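Local atomic coordinates of putative lipoprotein (Parabacteroides distasonis, PDB entry 4FVS), a protein that is of unknown function but, as a putative exported lipoprotein with a YmcC-like fold related to LolA and LolB, probably binds lipid. Residues P106-A111 / I147-I152; E74-S79 / Y119-S124; F159-V164 / G192-E197; K80-Y85 / N101-P106. One frame throughout, in Å; residues are numbered along the deposited sequence. Where two conformers were deposited one is given.

Interaction 1: P106-A111 / I147-I152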
loop_
_atom_site.group_PDB
_atom_site.type_symbol
_atom_site.label_atom_id
_atom_site.label_comp_id
_atom_site.label_asym_id
_atom_site.label_seq_id
_atom_site.Cartn_x
_atom_site.Cartn_y
_atom_site.Cartn_z
ATOM N N PRO A 106 -11.147 -0.066 -6.033
ATOM C CA PRO A 106 -12.479 0.420 -6.421
ATOM C C PRO A 106 -12.791 1.805 -5.839
ATOM O O PRO A 106 -12.269 2.173 -4.797
ATOM C CB PRO A 106 -13.425 -0.647 -5.849
ATOM C CG PRO A 106 -12.572 -1.854 -5.634
ATOM C CD PRO A 106 -11.249 -1.282 -5.203
ATOM N N ASN A 107 -13.595 2.588 -6.560
ATOM C CA ASN A 107 -14.046 3.930 -6.214
ATOM C C ASN A 107 -15.470 3.853 -5.658
ATOM O O ASN A 107 -16.424 3.655 -6.420
ATOM C CB ASN A 107 -13.976 4.844 -7.447
ATOM C CG ASN A 107 -14.526 6.245 -7.278
ATOM O OD1 ASN A 107 -14.671 6.775 -6.162
ATOM N ND2 ASN A 107 -14.788 6.892 -8.407
ATOM N N PRO A 108 -15.644 4.037 -4.339
ATOM C CA PRO A 108 -16.991 3.921 -3.756
ATOM C C PRO A 108 -17.852 5.164 -3.942
ATOM O O PRO A 108 -19.052 5.139 -3.610
ATOM C CB PRO A 108 -16.703 3.697 -2.288
ATOM C CG PRO A 108 -15.425 4.428 -2.071
ATOM C CD PRO A 108 -14.620 4.278 -3.306
ATOM N N TYR A 109 -17.252 6.245 -4.465
ATOM C CA TYR A 109 -17.945 7.524 -4.667
ATOM C C TYR A 109 -18.552 7.616 -6.063
ATOM O O TYR A 109 -19.411 8.462 -6.297
ATOM C CB TYR A 109 -16.997 8.700 -4.426
ATOM C CG TYR A 109 -16.265 8.601 -3.105
ATOM C CD1 TYR A 109 -16.909 8.891 -1.907
ATOM C CD2 TYR A 109 -14.931 8.187 -3.046
ATOM C CE1 TYR A 109 -16.241 8.810 -0.688
ATOM C CE2 TYR A 109 -14.260 8.082 -1.829
ATOM C CZ TYR A 109 -14.921 8.402 -0.652
ATOM O OH TYR A 109 -14.311 8.352 0.575
ATOM N N ALA A 110 -18.139 6.714 -6.964
ATOM C CA ALA A 110 -18.589 6.612 -8.351
ATOM C C ALA A 110 -20.071 6.396 -8.454
ATOM O O ALA A 110 -20.704 5.839 -7.544
ATOM C CB ALA A 110 -17.876 5.461 -9.043
ATOM N N ALA A 111 -20.620 6.807 -9.596
ATOM C CA ALA A 111 -22.034 6.637 -9.886
ATOM C C ALA A 111 -22.420 5.171 -9.767
ATOM O O ALA A 111 -21.675 4.290 -10.213
ATOM C CB ALA A 111 -22.352 7.164 -11.273
ATOM N N ILE A 147 -15.428 -2.276 3.152
ATOM C CA ILE A 147 -16.086 -2.184 4.453
ATOM C C ILE A 147 -17.098 -1.022 4.449
ATOM O O ILE A 147 -18.308 -1.255 4.544
ATOM C CB ILE A 147 -15.032 -2.051 5.593
ATOM C CG1 ILE A 147 -13.979 -3.187 5.542
ATOM C CG2 ILE A 147 -15.700 -1.957 6.966
ATOM C CD1 ILE A 147 -14.589 -4.689 5.465
ATOM N N LYS A 148 -16.599 0.208 4.306
ATOM C CA LYS A 148 -17.368 1.443 4.329
ATOM C C LYS A 148 -16.480 2.592 3.873
ATOM O O LYS A 148 -15.269 2.403 3.690
ATOM C CB LYS A 148 -17.879 1.694 5.782
ATOM C CG LYS A 148 -16.754 2.056 6.807
ATOM C CD LYS A 148 -17.115 1.882 8.284
ATOM C CE LYS A 148 -15.882 1.872 9.164
ATOM N NZ LYS A 148 -16.211 1.919 10.617
ATOM N N THR A 149 -17.061 3.803 3.793
ATOM C CA THR A 149 -16.359 5.059 3.543
ATOM C C THR A 149 -16.410 5.869 4.789
ATOM O O THR A 149 -17.503 6.020 5.362
ATOM C CB THR A 149 -16.939 5.845 2.359
ATOM O OG1 THR A 149 -18.326 6.153 2.570
ATOM C CG2 THR A 149 -16.688 5.169 1.043
ATOM N N GLU A 150 -15.267 6.398 5.242
ATOM C CA GLU A 150 -15.310 7.245 6.438
ATOM C C GLU A 150 -14.252 8.313 6.374
ATOM O O GLU A 150 -13.300 8.193 5.623
ATOM C CB GLU A 150 -15.215 6.448 7.761
ATOM C CG GLU A 150 -13.952 5.641 8.013
ATOM C CD GLU A 150 -13.818 5.107 9.427
ATOM O OE1 GLU A 150 -14.118 5.857 10.384
ATOM O OE2 GLU A 150 -13.362 3.949 9.579
ATOM N N SER A 151 -14.457 9.376 7.133
ATOM C CA SER A 151 -13.549 10.506 7.241
ATOM C C SER A 151 -12.499 10.197 8.282
ATOM O O SER A 151 -12.840 9.792 9.400
ATOM C CB SER A 151 -14.313 11.777 7.594
ATOM O OG SER A 151 -13.450 12.902 7.590
ATOM N N ILE A 152 -11.217 10.363 7.898
ATOM C CA ILE A 152 -10.050 10.087 8.735
ATOM C C ILE A 152 -9.226 11.351 8.874
ATOM O O ILE A 152 -8.958 12.033 7.880
ATOM C CB ILE A 152 -9.223 8.915 8.129
ATOM C CG1 ILE A 152 -10.016 7.605 8.134
ATOM C CG2 ILE A 152 -7.841 8.723 8.773
ATOM C CD1 ILE A 152 -10.545 7.062 9.490
#
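Pro108 and Tyr109, from the loop 106-111, pack around the methyl of Thr149 on the strand 132-154. Thr149 CG2 lies anti to its own carbonyl carbon, with OG1 between the backbone N and that carbon (chi1 59°), which leaves the methyl as the branch that meets the loop. Its nearest neighbour there is Pro108 CG, 3.4 Å from Thr149 CG2; Pro108 CB follows a little farther away.

Along Tyr109, CB stays clear of the strand, and only the outer part of the side chain reaches it. The ring first receives Pro108 CG over one face, offset toward the rim. Farther out, Tyr109 CE1 and CZ each come within 4.1 Å of Thr149 CG2, which approaches the ring obliquely. At the tip, Tyr109 OH stands 4.0 Å from Thr149 CG2 and equally far from Thr149 CB. An alanine in place of Tyr109 would probably uncover the outer flank of the Thr149 methyl and of the Pro108 ring, opening a gap between loop and strand.

The loop is shaped by an Asx turn: Tyr109 N donates to Asn107 OD1 over 3.1 Å, arriving from above the carbonyl plane. On the strand, Lys148 and Glu150 form a long salt bridge, and Glu150 also bonds Trp186. Ile147 and Lys148 both face Lys163 in a classic beta bulge. The contact thus lays the loop between strands 102-104 and 123-129 on strand 132-154 at the surface of a strand-rich protein whose family belongs to the LolA/LolB clan.

Interaction 2: E74-S79 / Y119-S124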
loop_
_atom_site.group_PDB
_atom_site.type_symbol
_atom_site.label_atom_id
_atom_site.label_comp_id
_atom_site.label_asym_id
_atom_site.label_seq_id
_atom_site.Cartn_x
_atom_site.Cartn_y
_atom_site.Cartn_z
ATOM N N GLU A 74 -10.876 2.508 -14.531
ATOM C CA GLU A 74 -10.466 1.746 -13.343
ATOM C C GLU A 74 -9.063 2.131 -12.936
ATOM O O GLU A 74 -8.198 2.312 -13.800
ATOM C CB GLU A 74 -10.562 0.228 -13.597
ATOM C CG GLU A 74 -10.521 -0.624 -12.341
ATOM C CD GLU A 74 -11.059 -2.040 -12.450
ATOM O OE1 GLU A 74 -11.146 -2.577 -13.576
ATOM O OE2 GLU A 74 -11.421 -2.610 -11.396
ATOM N N PHE A 75 -8.844 2.254 -11.599
ATOM C CA PHE A 75 -7.577 2.657 -11.000
ATOM C C PHE A 75 -6.804 1.445 -10.462
ATOM O O PHE A 75 -7.349 0.641 -9.697
ATOM C CB PHE A 75 -7.801 3.689 -9.872
ATOM C CG PHE A 75 -6.523 4.067 -9.158
ATOM C CD1 PHE A 75 -5.645 4.997 -9.713
ATOM C CD2 PHE A 75 -6.157 3.437 -7.971
ATOM C CE1 PHE A 75 -4.432 5.295 -9.091
ATOM C CE2 PHE A 75 -4.947 3.748 -7.345
ATOM C CZ PHE A 75 -4.098 4.682 -7.908
ATOM N N PHE A 76 -5.501 1.379 -10.794
ATOM C CA PHE A 76 -4.591 0.309 -10.369
ATOM C C PHE A 76 -3.319 0.855 -9.724
ATOM O O PHE A 76 -2.823 1.911 -10.095
ATOM C CB PHE A 76 -4.212 -0.575 -11.563
ATOM C CG PHE A 76 -5.389 -1.176 -12.302
ATOM C CD1 PHE A 76 -6.047 -0.458 -13.297
ATOM C CD2 PHE A 76 -5.829 -2.463 -12.013
ATOM C CE1 PHE A 76 -7.140 -1.005 -13.958
ATOM C CE2 PHE A 76 -6.916 -3.007 -12.680
ATOM C CZ PHE A 76 -7.564 -2.276 -13.648
ATOM N N LEU A 77 -2.781 0.106 -8.781
ATOM C CA LEU A 77 -1.560 0.453 -8.063
ATOM C C LEU A 77 -0.734 -0.813 -7.822
ATOM O O LEU A 77 -1.327 -1.873 -7.594
ATOM C CB LEU A 77 -1.965 1.120 -6.735
ATOM C CG LEU A 77 -0.875 1.628 -5.786
ATOM C CD1 LEU A 77 -0.044 2.750 -6.419
ATOM C CD2 LEU A 77 -1.494 2.126 -4.513
ATOM N N ASP A 78 0.620 -0.716 -7.859
ATOM C CA ASP A 78 1.475 -1.875 -7.590
ATOM C C ASP A 78 1.165 -2.404 -6.179
ATOM O O ASP A 78 1.152 -1.628 -5.208
ATOM C CB ASP A 78 2.974 -1.539 -7.761
ATOM C CG ASP A 78 3.863 -2.731 -8.133
ATOM O OD1 ASP A 78 3.557 -3.872 -7.690
ATOM O OD2 ASP A 78 4.887 -2.514 -8.823
ATOM N N SER A 79 0.874 -3.727 -6.085
ATOM C CA SER A 79 0.487 -4.428 -4.852
ATOM C C SER A 79 1.529 -4.348 -3.719
ATOM O O SER A 79 1.156 -4.638 -2.587
ATOM C CB SER A 79 0.146 -5.893 -5.118
ATOM O OG SER A 79 1.153 -6.591 -5.825
ATOM N N TYR A 119 -15.788 -6.213 -7.330
ATOM C CA TYR A 119 -14.667 -7.089 -7.696
ATOM C C TYR A 119 -13.325 -6.501 -7.258
ATOM O O TYR A 119 -13.051 -5.323 -7.496
ATOM C CB TYR A 119 -14.631 -7.379 -9.218
ATOM C CG TYR A 119 -13.512 -8.323 -9.620
ATOM C CD1 TYR A 119 -13.675 -9.710 -9.553
ATOM C CD2 TYR A 119 -12.270 -7.832 -10.033
ATOM C CE1 TYR A 119 -12.624 -10.580 -9.866
ATOM C CE2 TYR A 119 -11.217 -8.695 -10.354
ATOM C CZ TYR A 119 -11.400 -10.065 -10.272
ATOM O OH TYR A 119 -10.355 -10.891 -10.592
ATOM N N PHE A 120 -12.481 -7.350 -6.672
ATOM C CA PHE A 120 -11.130 -6.990 -6.238
ATOM C C PHE A 120 -10.118 -7.944 -6.799
ATOM O O PHE A 120 -10.299 -9.147 -6.679
ATOM C CB PHE A 120 -11.001 -7.004 -4.707
ATOM C CG PHE A 120 -11.699 -5.928 -3.931
ATOM C CD1 PHE A 120 -13.001 -6.102 -3.493
ATOM C CD2 PHE A 120 -11.022 -4.774 -3.552
ATOM C CE1 PHE A 120 -13.636 -5.122 -2.727
ATOM C CE2 PHE A 120 -11.655 -3.796 -2.778
ATOM C CZ PHE A 120 -12.969 -3.971 -2.389
ATOM N N ASP A 121 -9.029 -7.428 -7.362
ATOM C CA ASP A 121 -7.942 -8.267 -7.829
ATOM C C ASP A 121 -7.218 -8.876 -6.649
ATOM O O ASP A 121 -7.134 -8.229 -5.617
ATOM C CB ASP A 121 -6.945 -7.425 -8.643
ATOM C CG ASP A 121 -7.424 -6.902 -9.969
ATOM O OD1 ASP A 121 -8.124 -7.650 -10.689
ATOM O OD2 ASP A 121 -6.995 -5.807 -10.349
ATOM N N GLU A 122 -6.668 -10.070 -6.783
ATOM C CA GLU A 122 -5.835 -10.640 -5.729
ATOM C C GLU A 122 -4.373 -10.399 -6.041
ATOM O O GLU A 122 -3.986 -10.238 -7.207
ATOM C CB GLU A 122 -6.074 -12.136 -5.552
ATOM C CG GLU A 122 -7.376 -12.438 -4.852
ATOM C CD GLU A 122 -7.622 -13.903 -4.564
ATOM O OE1 GLU A 122 -6.903 -14.769 -5.125
ATOM O OE2 GLU A 122 -8.547 -14.176 -3.764
ATOM N N ALA A 123 -3.547 -10.504 -5.022
ATOM C CA ALA A 123 -2.114 -10.373 -5.170
ATOM C C ALA A 123 -1.411 -11.563 -4.543
ATOM O O ALA A 123 -1.798 -12.034 -3.479
ATOM C CB ALA A 123 -1.649 -9.079 -4.515
ATOM N N SER A 124 -0.416 -12.078 -5.217
ATOM C CA SER A 124 0.455 -13.111 -4.678
ATOM C C SER A 124 1.816 -12.801 -5.223
ATOM O O SER A 124 2.163 -13.132 -6.370
ATOM C CB SER A 124 -0.017 -14.533 -4.965
ATOM O OG SER A 124 0.850 -15.491 -4.368
#
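Phe76 and Asp121 both carry CG anti to the carbonyl carbon (chi1 -56° and -68°), torsions that bring ring and carboxylate together from two parts of the chain. The setting is the antiparallel beta fold of the DUF3108-like family: strand 74-78 pairs with strand 102-104, and the segment 119-124, leading into strand 123-129, also packs on residues of that short strand. Asp121 OD2 approaches the Phe76 ring at its edge, 3.6 Å from CE2 and 3.9 Å from CD2. Ring and carboxylate are nearly coplanar, 19° apart, so the acid faces the ring's C-H rim, an electrostatically suitable partner. Tyr69 also meets the Phe76 ring.

Asn104 ties the two segments together, giving ND2 to Glu74 OE2 and Tyr119 O and accepting from Asp121 N at OD1. Glu74 OE2 and Asp121 OD2 stand 5.6 Å apart as like charges, a proximity that may raise the proton affinity of either.

At the other end the contact is apolar and buried. Ser79 turns its hydroxyl to Asn101 O, which accepts its hydrogen bond, while Ser79 CB rests against Ala123 CB at 3.7 Å.

Interaction 3: F159-V164 / G192-E197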
loop_
_atom_site.group_PDB
_atom_site.type_symbol
_atom_site.label_atom_id
_atom_site.label_comp_id
_atom_site.label_asym_id
_atom_site.label_seq_id
_atom_site.Cartn_x
_atom_site.Cartn_y
_atom_site.Cartn_z
ATOM N N PHE A 159 -9.398 13.498 5.494
ATOM C CA PHE A 159 -9.651 12.917 4.180
ATOM C C PHE A 159 -10.836 11.960 4.164
ATOM O O PHE A 159 -10.991 11.168 5.106
ATOM C CB PHE A 159 -8.400 12.135 3.710
ATOM C CG PHE A 159 -7.070 12.849 3.842
ATOM C CD1 PHE A 159 -6.347 12.795 5.032
ATOM C CD2 PHE A 159 -6.544 13.583 2.780
ATOM C CE1 PHE A 159 -5.140 13.485 5.166
ATOM C CE2 PHE A 159 -5.325 14.264 2.911
ATOM C CZ PHE A 159 -4.632 14.207 4.103
ATOM N N ASP A 160 -11.667 12.030 3.087
ATOM C CA ASP A 160 -12.784 11.092 2.918
ATOM C C ASP A 160 -12.190 9.871 2.277
ATOM O O ASP A 160 -11.588 9.963 1.208
ATOM C CB ASP A 160 -13.969 11.682 2.121
ATOM C CG ASP A 160 -15.329 11.004 2.339
ATOM O OD1 ASP A 160 -15.598 10.534 3.477
ATOM O OD2 ASP A 160 -16.172 11.068 1.427
ATOM N N CYS A 161 -12.222 8.747 2.990
ATOM C CA CYS A 161 -11.586 7.513 2.552
ATOM C C CYS A 161 -12.571 6.407 2.296
ATOM O O CYS A 161 -13.725 6.462 2.705
ATOM C CB CYS A 161 -10.582 7.056 3.607
ATOM S SG CYS A 161 -9.348 8.286 4.044
ATOM N N ALA A 162 -12.050 5.364 1.677
ATOM C CA ALA A 162 -12.626 4.069 1.470
ATOM C C ALA A 162 -11.847 3.121 2.333
ATOM O O ALA A 162 -10.617 3.196 2.346
ATOM C CB ALA A 162 -12.537 3.691 0.005
ATOM N N LYS A 163 -12.541 2.323 3.141
ATOM C CA LYS A 163 -11.925 1.349 4.034
ATOM C C LYS A 163 -12.183 -0.004 3.456
ATOM O O LYS A 163 -13.333 -0.397 3.216
ATOM C CB LYS A 163 -12.438 1.479 5.488
ATOM C CG LYS A 163 -11.678 0.622 6.507
ATOM C CD LYS A 163 -12.515 0.353 7.725
ATOM C CE LYS A 163 -11.720 -0.405 8.738
ATOM N NZ LYS A 163 -12.304 -0.296 10.105
ATOM N N VAL A 164 -11.087 -0.696 3.189
ATOM C CA VAL A 164 -11.020 -2.013 2.552
ATOM C C VAL A 164 -10.202 -2.968 3.415
ATOM O O VAL A 164 -9.159 -2.579 3.948
ATOM C CB VAL A 164 -10.417 -1.865 1.123
ATOM C CG1 VAL A 164 -9.954 -3.199 0.566
ATOM C CG2 VAL A 164 -11.409 -1.214 0.162
ATOM N N GLY A 192 -4.035 8.557 -2.034
ATOM C CA GLY A 192 -3.730 7.147 -1.889
ATOM C C GLY A 192 -3.939 6.749 -0.450
ATOM O O GLY A 192 -4.909 7.194 0.153
ATOM N N LEU A 193 -3.018 5.955 0.118
ATOM C CA LEU A 193 -3.099 5.487 1.504
ATOM C C LEU A 193 -2.974 6.641 2.504
ATOM O O LEU A 193 -1.984 7.366 2.462
ATOM C CB LEU A 193 -2.020 4.415 1.816
ATOM C CG LEU A 193 -2.123 3.109 1.078
ATOM C CD1 LEU A 193 -0.954 2.223 1.367
ATOM C CD2 LEU A 193 -3.426 2.383 1.397
ATOM N N VAL A 194 -3.963 6.754 3.418
ATOM C CA VAL A 194 -4.075 7.733 4.508
ATOM C C VAL A 194 -3.744 7.020 5.848
ATOM O O VAL A 194 -2.963 7.539 6.673
ATOM C CB VAL A 194 -5.483 8.396 4.525
ATOM C CG1 VAL A 194 -5.676 9.298 5.735
ATOM C CG2 VAL A 194 -5.730 9.172 3.235
ATOM N N ARG A 195 -4.343 5.831 6.041
ATOM C CA ARG A 195 -4.131 4.992 7.210
ATOM C C ARG A 195 -4.180 3.517 6.833
ATOM O O ARG A 195 -4.945 3.129 5.948
ATOM C CB ARG A 195 -5.189 5.293 8.274
ATOM C CG ARG A 195 -4.964 4.529 9.567
ATOM C CD ARG A 195 -6.038 4.762 10.604
ATOM N NE ARG A 195 -5.785 3.928 11.781
ATOM C CZ ARG A 195 -5.017 4.284 12.805
ATOM N NH1 ARG A 195 -4.461 5.491 12.841
ATOM N NH2 ARG A 195 -4.823 3.450 13.813
ATOM N N THR A 196 -3.351 2.700 7.482
ATOM C CA THR A 196 -3.362 1.242 7.309
ATOM C C THR A 196 -3.246 0.598 8.709
ATOM O O THR A 196 -2.649 1.191 9.610
ATOM C CB THR A 196 -2.293 0.721 6.331
ATOM O OG1 THR A 196 -0.985 0.778 6.888
ATOM C CG2 THR A 196 -2.318 1.397 4.985
ATOM N N GLU A 197 -3.869 -0.577 8.898
ATOM C CA GLU A 197 -3.790 -1.366 10.129
ATOM C C GLU A 197 -3.511 -2.808 9.793
ATOM O O GLU A 197 -4.028 -3.310 8.790
ATOM C CB GLU A 197 -5.064 -1.261 10.933
ATOM C CG GLU A 197 -5.249 0.093 11.575
ATOM C CD GLU A 197 -6.552 0.264 12.323
ATOM O OE1 GLU A 197 -7.319 -0.722 12.430
ATOM O OE2 GLU A 197 -6.822 1.404 12.765
HETATM O O HOH W 1 -10.606 -1.115 12.558
#
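Phe159 and Val194 bring their backbones nearest, 7.6 Å between CA atoms, where the chain 192-197 turns a corner; strand 179-188 runs between the two strands in the antiparallel order, and Val194 and Arg195 both face its Trp186 in a classic beta bulge.

Val194 carries the contact with both methyls. CG1 is anti to the backbone N (chi1 174°) and reaches the Phe159 ring at CD1, 3.6 Å away, on an oblique approach. CG2 turns to Cys161, two residues on and on the same face of the strand, lying 3.8 Å from Cys161 SG and 4.0 Å from Phe159 CG. The thiol thus sits against the valine branch point, with Val194 CB only slightly farther from SG than CG2. Ile152 and Thr154 of strand 132-154 also touch Val194, and Leu211 touches Phe159, so the packing extends to strands 132-154 and 205-214. An alanine at Val194 would probably open a gap between the phenyl ring and the sulfur, leaving Phe159 CD1 and Cys161 SG without their methyl partners.

Toward the rim the chemistry becomes polar. Arg195 grips Glu197 side-on, NE and NH2 both donating to OE2 (2.9 Å from NE), on the anti side of the carboxylate and close to the guanidinium plane. Lys163 NZ gives a hydrogen bond to a water, 3.1 Å away; Tyr199 OH bonds Glu197 OE1, and Lys163 makes a cation-pi contact with Tyr184. The direct junction is therefore held by van der Waals packing on the buried Val194 and Cys161, while Lys163 and Glu197 OE1 are linked across the segments through that water, weakly on the Glu197 side.

Interaction 4: K80-Y85 / N101-P106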
loop_
_atom_site.group_PDB
_atom_site.type_symbol
_atom_site.label_atom_id
_atom_site.label_comp_id
_atom_site.label_asym_id
_atom_site.label_seq_id
_atom_site.Cartn_x
_atom_site.Cartn_y
_atom_site.Cartn_z
ATOM N N LYS A 80 2.775 -3.885 -3.979
ATOM C CA LYS A 80 3.824 -3.753 -2.952
ATOM C C LYS A 80 3.477 -2.620 -1.963
ATOM O O LYS A 80 3.953 -2.636 -0.815
ATOM C CB LYS A 80 5.247 -3.551 -3.560
ATOM C CG LYS A 80 5.486 -2.294 -4.385
ATOM C CD LYS A 80 6.929 -2.192 -4.753
ATOM C CE LYS A 80 7.189 -1.262 -5.885
ATOM N NZ LYS A 80 8.593 -1.409 -6.368
ATOM N N GLU A 81 2.621 -1.669 -2.400
ATOM C CA GLU A 81 2.126 -0.557 -1.572
ATOM C C GLU A 81 1.289 -1.098 -0.369
ATOM O O GLU A 81 1.252 -0.468 0.692
ATOM C CB GLU A 81 1.294 0.393 -2.441
ATOM C CG GLU A 81 0.895 1.709 -1.797
ATOM C CD GLU A 81 1.930 2.783 -1.516
ATOM O OE1 GLU A 81 3.130 2.450 -1.356
ATOM O OE2 GLU A 81 1.515 3.962 -1.388
ATOM N N THR A 82 0.666 -2.283 -0.540
ATOM C CA THR A 82 -0.131 -2.982 0.476
ATOM C C THR A 82 0.819 -3.461 1.626
ATOM O O THR A 82 0.356 -3.567 2.776
ATOM C CB THR A 82 -0.963 -4.145 -0.200
ATOM O OG1 THR A 82 -1.996 -3.572 -0.999
ATOM C CG2 THR A 82 -1.631 -5.070 0.793
ATOM N N LEU A 83 2.130 -3.704 1.314
ATOM C CA LEU A 83 3.137 -4.216 2.251
ATOM C C LEU A 83 4.025 -3.105 2.829
ATOM O O LEU A 83 5.065 -3.401 3.419
ATOM C CB LEU A 83 4.006 -5.295 1.597
ATOM C CG LEU A 83 3.275 -6.460 0.882
ATOM C CD1 LEU A 83 4.246 -7.324 0.195
ATOM C CD2 LEU A 83 2.463 -7.294 1.844
ATOM N N SER A 84 3.585 -1.832 2.702
ATOM C CA SER A 84 4.203 -0.619 3.269
ATOM C C SER A 84 3.977 -0.555 4.780
ATOM O O SER A 84 3.315 0.385 5.264
ATOM C CB SER A 84 3.601 0.637 2.633
ATOM O OG SER A 84 3.704 0.671 1.223
ATOM N N TYR A 85 4.424 -1.588 5.527
ATOM C CA TYR A 85 4.159 -1.573 6.962
ATOM C C TYR A 85 5.294 -2.227 7.697
ATOM O O TYR A 85 5.971 -3.068 7.102
ATOM C CB TYR A 85 2.806 -2.219 7.316
ATOM C CG TYR A 85 2.612 -3.654 6.868
ATOM C CD1 TYR A 85 3.046 -4.718 7.663
ATOM C CD2 TYR A 85 1.867 -3.953 5.730
ATOM C CE1 TYR A 85 2.819 -6.036 7.295
ATOM C CE2 TYR A 85 1.600 -5.275 5.369
ATOM C CZ TYR A 85 2.077 -6.312 6.159
ATOM O OH TYR A 85 1.819 -7.619 5.839
ATOM N N ASN A 101 2.905 -6.778 -9.360
ATOM C CA ASN A 101 1.519 -7.239 -9.476
ATOM C C ASN A 101 0.638 -6.024 -9.238
ATOM O O ASN A 101 0.683 -5.448 -8.157
ATOM C CB ASN A 101 1.189 -8.430 -8.529
ATOM C CG ASN A 101 -0.055 -9.252 -8.885
ATOM O OD1 ASN A 101 -1.012 -8.770 -9.486
ATOM N ND2 ASN A 101 -0.082 -10.522 -8.503
ATOM N N PHE A 102 -0.054 -5.553 -10.284
ATOM C CA PHE A 102 -0.937 -4.386 -10.181
ATOM C C PHE A 102 -2.328 -4.834 -9.810
ATOM O O PHE A 102 -2.886 -5.720 -10.454
ATOM C CB PHE A 102 -0.946 -3.590 -11.482
ATOM C CG PHE A 102 0.328 -2.801 -11.738
ATOM C CD1 PHE A 102 0.542 -1.572 -11.125
ATOM C CD2 PHE A 102 1.289 -3.263 -12.625
ATOM C CE1 PHE A 102 1.697 -0.833 -11.391
ATOM C CE2 PHE A 102 2.440 -2.517 -12.891
ATOM C CZ PHE A 102 2.635 -1.312 -12.277
ATOM N N ILE A 103 -2.875 -4.255 -8.751
ATOM C CA ILE A 103 -4.223 -4.565 -8.274
ATOM C C ILE A 103 -5.108 -3.314 -8.320
ATOM O O ILE A 103 -4.620 -2.200 -8.120
ATOM C CB ILE A 103 -4.200 -5.184 -6.863
ATOM C CG1 ILE A 103 -3.450 -4.266 -5.847
ATOM C CG2 ILE A 103 -3.609 -6.606 -6.929
ATOM C CD1 ILE A 103 -3.597 -4.618 -4.326
ATOM N N ASN A 104 -6.407 -3.502 -8.584
ATOM C CA ASN A 104 -7.361 -2.397 -8.641
ATOM C C ASN A 104 -7.739 -1.911 -7.251
ATOM O O ASN A 104 -7.666 -2.674 -6.272
ATOM C CB ASN A 104 -8.630 -2.792 -9.388
ATOM C CG ASN A 104 -9.538 -3.755 -8.653
ATOM O OD1 ASN A 104 -9.103 -4.681 -7.987
ATOM N ND2 ASN A 104 -10.830 -3.571 -8.771
ATOM N N TYR A 105 -8.174 -0.633 -7.190
ATOM C CA TYR A 105 -8.701 0.022 -6.019
ATOM C C TYR A 105 -10.047 0.595 -6.429
ATOM O O TYR A 105 -10.112 1.568 -7.183
ATOM C CB TYR A 105 -7.721 1.066 -5.440
ATOM C CG TYR A 105 -6.606 0.430 -4.638
ATOM C CD1 TYR A 105 -5.491 -0.123 -5.269
ATOM C CD2 TYR A 105 -6.678 0.346 -3.254
ATOM C CE1 TYR A 105 -4.477 -0.745 -4.541
ATOM C CE2 TYR A 105 -5.671 -0.281 -2.512
ATOM C CZ TYR A 105 -4.573 -0.826 -3.162
ATOM O OH TYR A 105 -3.561 -1.416 -2.443
ATOM N N PRO A 106 -11.147 -0.066 -6.033
ATOM C CA PRO A 106 -12.479 0.420 -6.421
ATOM C C PRO A 106 -12.791 1.805 -5.839
ATOM O O PRO A 106 -12.269 2.173 -4.797
ATOM C CB PRO A 106 -13.425 -0.647 -5.849
ATOM C CG PRO A 106 -12.572 -1.854 -5.634
ATOM C CD PRO A 106 -11.249 -1.282 -5.203
#
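Thr82, on the 3-10 turn 80-82, meets Tyr105 and Ile103 of the segment 101-106 through one atom, OG1. The polar approach brings Thr82 OG1 to 3.0 Å from Tyr105 OH, near the ring plane and at its edge, with the two side chains running obliquely to each other. Thr82 OG1 lies anti to the carbonyl carbon (chi1 -71°), which directs the hydroxyl toward the strand.

A van der Waals contact of methyl with hydroxyl comes from Ile103, whose CD1 stands 3.8 Å from Thr82 OG1. Its CG1 branch lies between the backbone N and the carbonyl carbon (chi1 55°), and the ethyl arm crosses Thr82 at about a right angle.

Aromatic and cationic neighbours surround Tyr105: it takes a cation-pi contact from Arg144 and meets the ring of Tyr187 edge to face, while its side chain also packs on Phe75 and Leu77.

Hydrogen bonds within 80-85 shape the turn. Leu83 N donates to Lys80 O at 3.0 Å, and Ser84 OG donates to Glu81 O at 2.8 Å, tilted from the carbonyl plane; Ser84 is the centre of an inverse gamma turn. Tyr85 follows at the N-cap of the short helix 86-89.

The centre of this buried contact lies about 4 Å from the centre of the chain. It joins the 3-10 turn to the edge strand 102-104 inside a strand-dominated fold, consistent with the LolA/LolB-like architecture.

In the fold
Interactions 3 and 4 are buried, interaction 2 is partly so, and interaction 1 lies at the surface, its centre about 17 Å from the chain centre. Interaction 4 is nested in the loop closed by interaction 2, and the two meet around strand 102-104, next to strand 74-78. Interactions 1 and 3 lie on neighbouring strands, 132-154 and 157-171, joined by backbone bonds between Lys163 and both Ile147 and Lys148. Pro106 belongs to both 1 and 4, and touches Phe120 of interaction 2. The chemistry follows the place: methyl packing with a thiol and a phenyl in 3, hydroxyls deep inside in 4, a carboxylate at a ring edge in 2, and proline, tyrosine and threonine in 1.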